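Side-chain contacts in salicylate 5-hydroxylase, large oxygenase component (Ralstonia sp., PDB 7C8Z), which hydroxylates salicylate at carbon 5 to give gentisate, as the iron- and [2Fe-2S]-containing oxygenase component of a multicomponent NADH-dependent system: residues A[160-163]-A[164-168]; A[433-436]-A[437-441]. One frame throughout, in Å; residues are numbered along the deposited sequence.

Contact 1. Residues A[160-163]-A[164-168]; sequences GGMP and KDFKL
P163 and F166 are the ends of a type I beta turn in the Rieske domain, in the loop between strands 158-159 and 175-181, and M162 reaches across this turn to the phenylalanine ring. Two hydrogen bonds span this stretch. One closes the turn: F166 N donates to P163 O over 2.8 Å with an N-H...O angle of 154°, the donor standing above the carbonyl plane. The other comes from a side chain that doubles back. K164, bent at chi2 (-52°) and again at chi4, folds so that NZ lies 3.1 Å from M162 O, almost in line with that C=O bond. Backbone angles alone already call for glycine at G161, and K164 NZ also passes close to where a side chain would begin.

Apolar and sulfur contacts occupy another side of the turn. The M162 chain, turned at both chi2 and chi3, brings its methyl over the ring of F166, with SD farther out above the same face, 4.9 Å from the centroid; this is a Met-aromatic contact in which the methyl does the touching. H171 stacks on F166, and E411 of the second subunit packs against both M162 and F166, so the pair belongs to a subunit interface. M162 also lies about 7 Å, side chain to side chain, from H112, a probable cluster ligand by similarity that lines the cluster pocket in this structure. Within the pair, M162 CE sits 3.7 Å from the F166 ring centroid, 14° off the ring normal.

Contact 2. Residues A[433-436]-A[437-441]; sequences YDYW and RKVMG
A trans chi1 in Y435 (-177°), and likewise in W436, brings their rings against V439 and M440. These torsions swing both rings outward and slightly forward, toward the C-terminal end of the helix, where V439 and M440 follow one turn on, each with a gamma carbon beside its own backbone N: CG2 in V439 and CG in M440. These are i to i+4 contacts on the last turns of helix 427-440.

V439 CG2 comes over one face of the Y435 ring, offset toward its rim, 3.6 Å from the centroid; this CH-pi contact is displaced toward the hydroxyl-bearing end, nearest CE2 and CZ. On the tryptophan it is a methylene that makes the CH-pi contact: M440 CG is centred over the five-membered ring of W436, 4.0 Å from the centroid and 11° off its normal. Bends at chi2 and chi3 then carry M440 CE to 3.9 Å from W436 CZ2, while SD stands obliquely to the indole in a Met-aromatic contact.

The third i to i+4 pair is charged: D434 and K438. K438, extended beyond CG, places NZ 2.9 Å from D434 OD2, on the syn lone pair of that oxygen, forming a salt bridge.

Beneath the side chains, four successive helical hydrogen bonds join residues 433-436 to 437-440; the last, M440 N to W436 O, is the most bent at 142°. G441 then leaves the helix with positive phi.

The polar ends look outward to other parts of the chain: Y435 OH bonds H67 and R272, and W436 NE1 bonds E58. Helix 52-63 packs on Y435, V439 and M440 through L62, whereas K232 of helix 232-238 touches W436 and Y433.

How the contacts relate
Following the chain from its N terminus, contact 1 comes first, in the loop that leads from strand 158-159 to strand 175-181 of the Rieske sheet. Contact 2 opens much later, near the C terminus, on the final helix 427-440 of the catalytic-domain range. Each is local and continuous, so the two lie in series and neither nests in nor crosses the other: contact 1 closes a single turn, while contact 2 encloses no loop. Their centres are 45 Å apart and their nearest atoms about 32 Å. Contact 1 meets a second subunit near the cluster; contact 2 joins the last helix to helices 52-63 and 232-238 within its own chain.

Contact 1. Residues A[160-163]-A[164-168]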
loop_
_atom_site.group_PDB
_atom_site.type_symbol
_atom_site.label_atom_id
_atom_site.label_comp_id
_atom_site.label_asym_id
_atom_site.label_seq_id
_atom_site.Cartn_x
_atom_site.Cartn_y
_atom_site.Cartn_z
ATOM N N GLY A 160 -26.708 37.263 -5.917
ATOM C CA GLY A 160 -26.318 35.998 -6.499
ATOM C C GLY A 160 -27.413 35.370 -7.344
ATOM O O GLY A 160 -28.219 36.047 -7.986
ATOM N N GLY A 161 -27.437 34.043 -7.332
ATOM C CA GLY A 161 -28.324 33.273 -8.174
ATOM C C GLY A 161 -27.640 32.788 -9.441
ATOM O O GLY A 161 -26.549 33.229 -9.818
ATOM N N MET A 162 -28.295 31.840 -10.095
ATOM C CA MET A 162 -27.750 31.348 -11.345
ATOM C C MET A 162 -28.169 32.275 -12.481
ATOM O O MET A 162 -29.197 32.951 -12.387
ATOM C CB MET A 162 -28.246 29.935 -11.623
ATOM C CG MET A 162 -27.904 28.937 -10.531
ATOM S SD MET A 162 -26.131 28.622 -10.401
ATOM C CE MET A 162 -25.778 27.941 -12.020
ATOM N N PRO A 163 -27.396 32.335 -13.562
ATOM C CA PRO A 163 -27.841 33.122 -14.715
ATOM C C PRO A 163 -29.188 32.595 -15.179
ATOM O O PRO A 163 -29.437 31.388 -15.175
ATOM C CB PRO A 163 -26.740 32.893 -15.762
ATOM C CG PRO A 163 -25.575 32.360 -15.013
ATOM C CD PRO A 163 -26.106 31.659 -13.804
ATOM N N LYS A 164 -30.079 33.509 -15.548
ATOM C CA LYS A 164 -31.441 33.081 -15.836
ATOM C C LYS A 164 -31.576 32.332 -17.150
ATOM O O LYS A 164 -32.668 31.825 -17.429
ATOM C CB LYS A 164 -32.391 34.287 -15.804
ATOM C CG LYS A 164 -32.468 34.922 -14.411
ATOM C CD LYS A 164 -32.790 33.834 -13.382
ATOM C CE LYS A 164 -32.782 34.317 -11.935
ATOM N NZ LYS A 164 -31.482 34.880 -11.464
ATOM N N ASP A 165 -30.519 32.259 -17.962
ATOM C CA ASP A 165 -30.489 31.307 -19.068
ATOM C C ASP A 165 -30.224 29.878 -18.597
ATOM O O ASP A 165 -30.433 28.935 -19.371
ATOM C CB ASP A 165 -29.476 31.728 -20.137
ATOM C CG ASP A 165 -28.037 31.666 -19.656
ATOM O OD1 ASP A 165 -27.807 31.753 -18.434
ATOM O OD2 ASP A 165 -27.134 31.501 -20.506
ATOM N N PHE A 166 -29.761 29.706 -17.359
ATOM C CA PHE A 166 -29.455 28.388 -16.814
ATOM C C PHE A 166 -30.757 27.619 -16.626
ATOM O O PHE A 166 -31.676 28.096 -15.951
ATOM C CB PHE A 166 -28.711 28.537 -15.488
ATOM C CG PHE A 166 -28.474 27.254 -14.757
ATOM C CD1 PHE A 166 -27.329 26.516 -14.996
ATOM C CD2 PHE A 166 -29.371 26.804 -13.797
ATOM C CE1 PHE A 166 -27.090 25.337 -14.314
ATOM C CE2 PHE A 166 -29.140 25.622 -13.110
ATOM C CZ PHE A 166 -27.997 24.889 -13.371
ATOM N N LYS A 167 -30.837 26.428 -17.212
ATOM C CA LYS A 167 -32.023 25.595 -17.124
ATOM C C LYS A 167 -31.689 24.293 -16.419
ATOM O O LYS A 167 -30.649 23.682 -16.679
ATOM C CB LYS A 167 -32.563 25.256 -18.525
ATOM C CG LYS A 167 -33.033 26.432 -19.363
ATOM C CD LYS A 167 -33.600 25.951 -20.701
ATOM C CE LYS A 167 -32.817 26.511 -21.885
ATOM N NZ LYS A 167 -32.861 25.605 -23.070
ATOM N N LEU A 168 -32.578 23.891 -15.509
ATOM C CA LEU A 168 -32.395 22.640 -14.780
ATOM C C LEU A 168 -32.366 21.459 -15.738
ATOM O O LEU A 168 -31.642 20.479 -15.517
ATOM C CB LEU A 168 -33.506 22.468 -13.742
ATOM C CG LEU A 168 -33.697 23.572 -12.696
ATOM C CD1 LEU A 168 -34.411 23.031 -11.468
ATOM C CD2 LEU A 168 -32.370 24.195 -12.297
#

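Contact 2. Residues A[433-436]-A[437-441]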
loop_
_atom_site.group_PDB
_atom_site.type_symbol
_atom_site.label_atom_id
_atom_site.label_comp_id
_atom_site.label_asym_id
_atom_site.label_seq_id
_atom_site.Cartn_x
_atom_site.Cartn_y
_atom_site.Cartn_z
ATOM N N TYR A 433 -11.170 -12.579 -29.638
ATOM C CA TYR A 433 -10.138 -11.666 -30.106
ATOM C C TYR A 433 -10.313 -11.260 -31.565
ATOM O O TYR A 433 -9.816 -10.203 -31.955
ATOM C CB TYR A 433 -8.761 -12.260 -29.835
ATOM C CG TYR A 433 -8.403 -12.037 -28.389
ATOM C CD1 TYR A 433 -7.956 -10.794 -27.952
ATOM C CD2 TYR A 433 -8.570 -13.044 -27.447
ATOM C CE1 TYR A 433 -7.649 -10.569 -26.626
ATOM C CE2 TYR A 433 -8.263 -12.830 -26.115
ATOM C CZ TYR A 433 -7.805 -11.591 -25.711
ATOM O OH TYR A 433 -7.504 -11.369 -24.388
ATOM N N ASP A 434 -11.038 -12.041 -32.368
ATOM C CA ASP A 434 -11.520 -11.523 -33.646
ATOM C C ASP A 434 -12.368 -10.272 -33.427
ATOM O O ASP A 434 -12.117 -9.210 -34.024
ATOM C CB ASP A 434 -12.311 -12.612 -34.378
ATOM C CG ASP A 434 -12.938 -12.122 -35.673
ATOM O OD1 ASP A 434 -12.217 -12.026 -36.688
ATOM O OD2 ASP A 434 -14.157 -11.846 -35.678
ATOM N N TYR A 435 -13.368 -10.379 -32.548
ATOM C CA TYR A 435 -14.199 -9.226 -32.211
ATOM C C TYR A 435 -13.362 -8.091 -31.634
ATOM O O TYR A 435 -13.608 -6.913 -31.923
ATOM C CB TYR A 435 -15.287 -9.647 -31.221
ATOM C CG TYR A 435 -16.253 -8.547 -30.849
ATOM C CD1 TYR A 435 -17.312 -8.223 -31.682
ATOM C CD2 TYR A 435 -16.112 -7.837 -29.661
ATOM C CE1 TYR A 435 -18.200 -7.222 -31.350
ATOM C CE2 TYR A 435 -17.001 -6.830 -29.322
ATOM C CZ TYR A 435 -18.042 -6.531 -30.173
ATOM O OH TYR A 435 -18.939 -5.536 -29.862
ATOM N N TRP A 436 -12.370 -8.431 -30.810
ATOM C CA TRP A 436 -11.512 -7.428 -30.189
ATOM C C TRP A 436 -10.737 -6.641 -31.238
ATOM O O TRP A 436 -10.732 -5.404 -31.223
ATOM C CB TRP A 436 -10.556 -8.112 -29.212
ATOM C CG TRP A 436 -9.744 -7.181 -28.366
ATOM C CD1 TRP A 436 -10.070 -6.701 -27.135
ATOM C CD2 TRP A 436 -8.456 -6.639 -28.681
ATOM N NE1 TRP A 436 -9.069 -5.886 -26.662
ATOM C CE2 TRP A 436 -8.068 -5.829 -27.594
ATOM C CE3 TRP A 436 -7.598 -6.750 -29.780
ATOM C CZ2 TRP A 436 -6.858 -5.136 -27.572
ATOM C CZ3 TRP A 436 -6.398 -6.061 -29.756
ATOM C CH2 TRP A 436 -6.038 -5.267 -28.659
ATOM N N ARG A 437 -10.081 -7.348 -32.163
ATOM C CA ARG A 437 -9.350 -6.674 -33.230
ATOM C C ARG A 437 -10.273 -5.783 -34.040
ATOM O O ARG A 437 -9.915 -4.644 -34.369
ATOM C CB ARG A 437 -8.682 -7.697 -34.151
ATOM C CG ARG A 437 -7.667 -8.602 -33.486
ATOM C CD ARG A 437 -6.787 -9.270 -34.524
ATOM N NE ARG A 437 -6.009 -8.291 -35.278
ATOM C CZ ARG A 437 -5.302 -8.574 -36.366
ATOM N NH1 ARG A 437 -5.269 -9.812 -36.835
ATOM N NH2 ARG A 437 -4.623 -7.616 -36.984
ATOM N N LYS A 438 -11.481 -6.269 -34.342
ATOM C CA LYS A 438 -12.402 -5.475 -35.150
ATOM C C LYS A 438 -12.823 -4.196 -34.431
ATOM O O LYS A 438 -12.790 -3.104 -35.011
ATOM C CB LYS A 438 -13.614 -6.324 -35.531
ATOM C CG LYS A 438 -13.265 -7.382 -36.553
ATOM C CD LYS A 438 -14.411 -8.333 -36.822
ATOM C CE LYS A 438 -13.983 -9.395 -37.824
ATOM N NZ LYS A 438 -15.024 -10.436 -38.007
ATOM N N VAL A 439 -13.194 -4.305 -33.154
ATOM C CA VAL A 439 -13.690 -3.134 -32.435
ATOM C C VAL A 439 -12.554 -2.167 -32.127
ATOM O O VAL A 439 -12.763 -0.949 -32.057
ATOM C CB VAL A 439 -14.444 -3.561 -31.161
ATOM C CG1 VAL A 439 -14.863 -2.347 -30.350
ATOM C CG2 VAL A 439 -15.666 -4.395 -31.525
ATOM N N MET A 440 -11.334 -2.672 -31.973
ATOM C CA MET A 440 -10.212 -1.846 -31.559
ATOM C C MET A 440 -9.315 -1.441 -32.719
ATOM O O MET A 440 -8.372 -0.669 -32.514
ATOM C CB MET A 440 -9.384 -2.584 -30.501
ATOM C CG MET A 440 -10.175 -2.973 -29.267
ATOM S SD MET A 440 -10.214 -1.642 -28.054
ATOM C CE MET A 440 -8.497 -1.622 -27.535
ATOM N N GLY A 441 -9.598 -1.914 -33.929
ATOM C CA GLY A 441 -8.809 -1.534 -35.083
ATOM C C GLY A 441 -7.343 -1.880 -34.930
ATOM O O GLY A 441 -6.480 -1.011 -35.067
#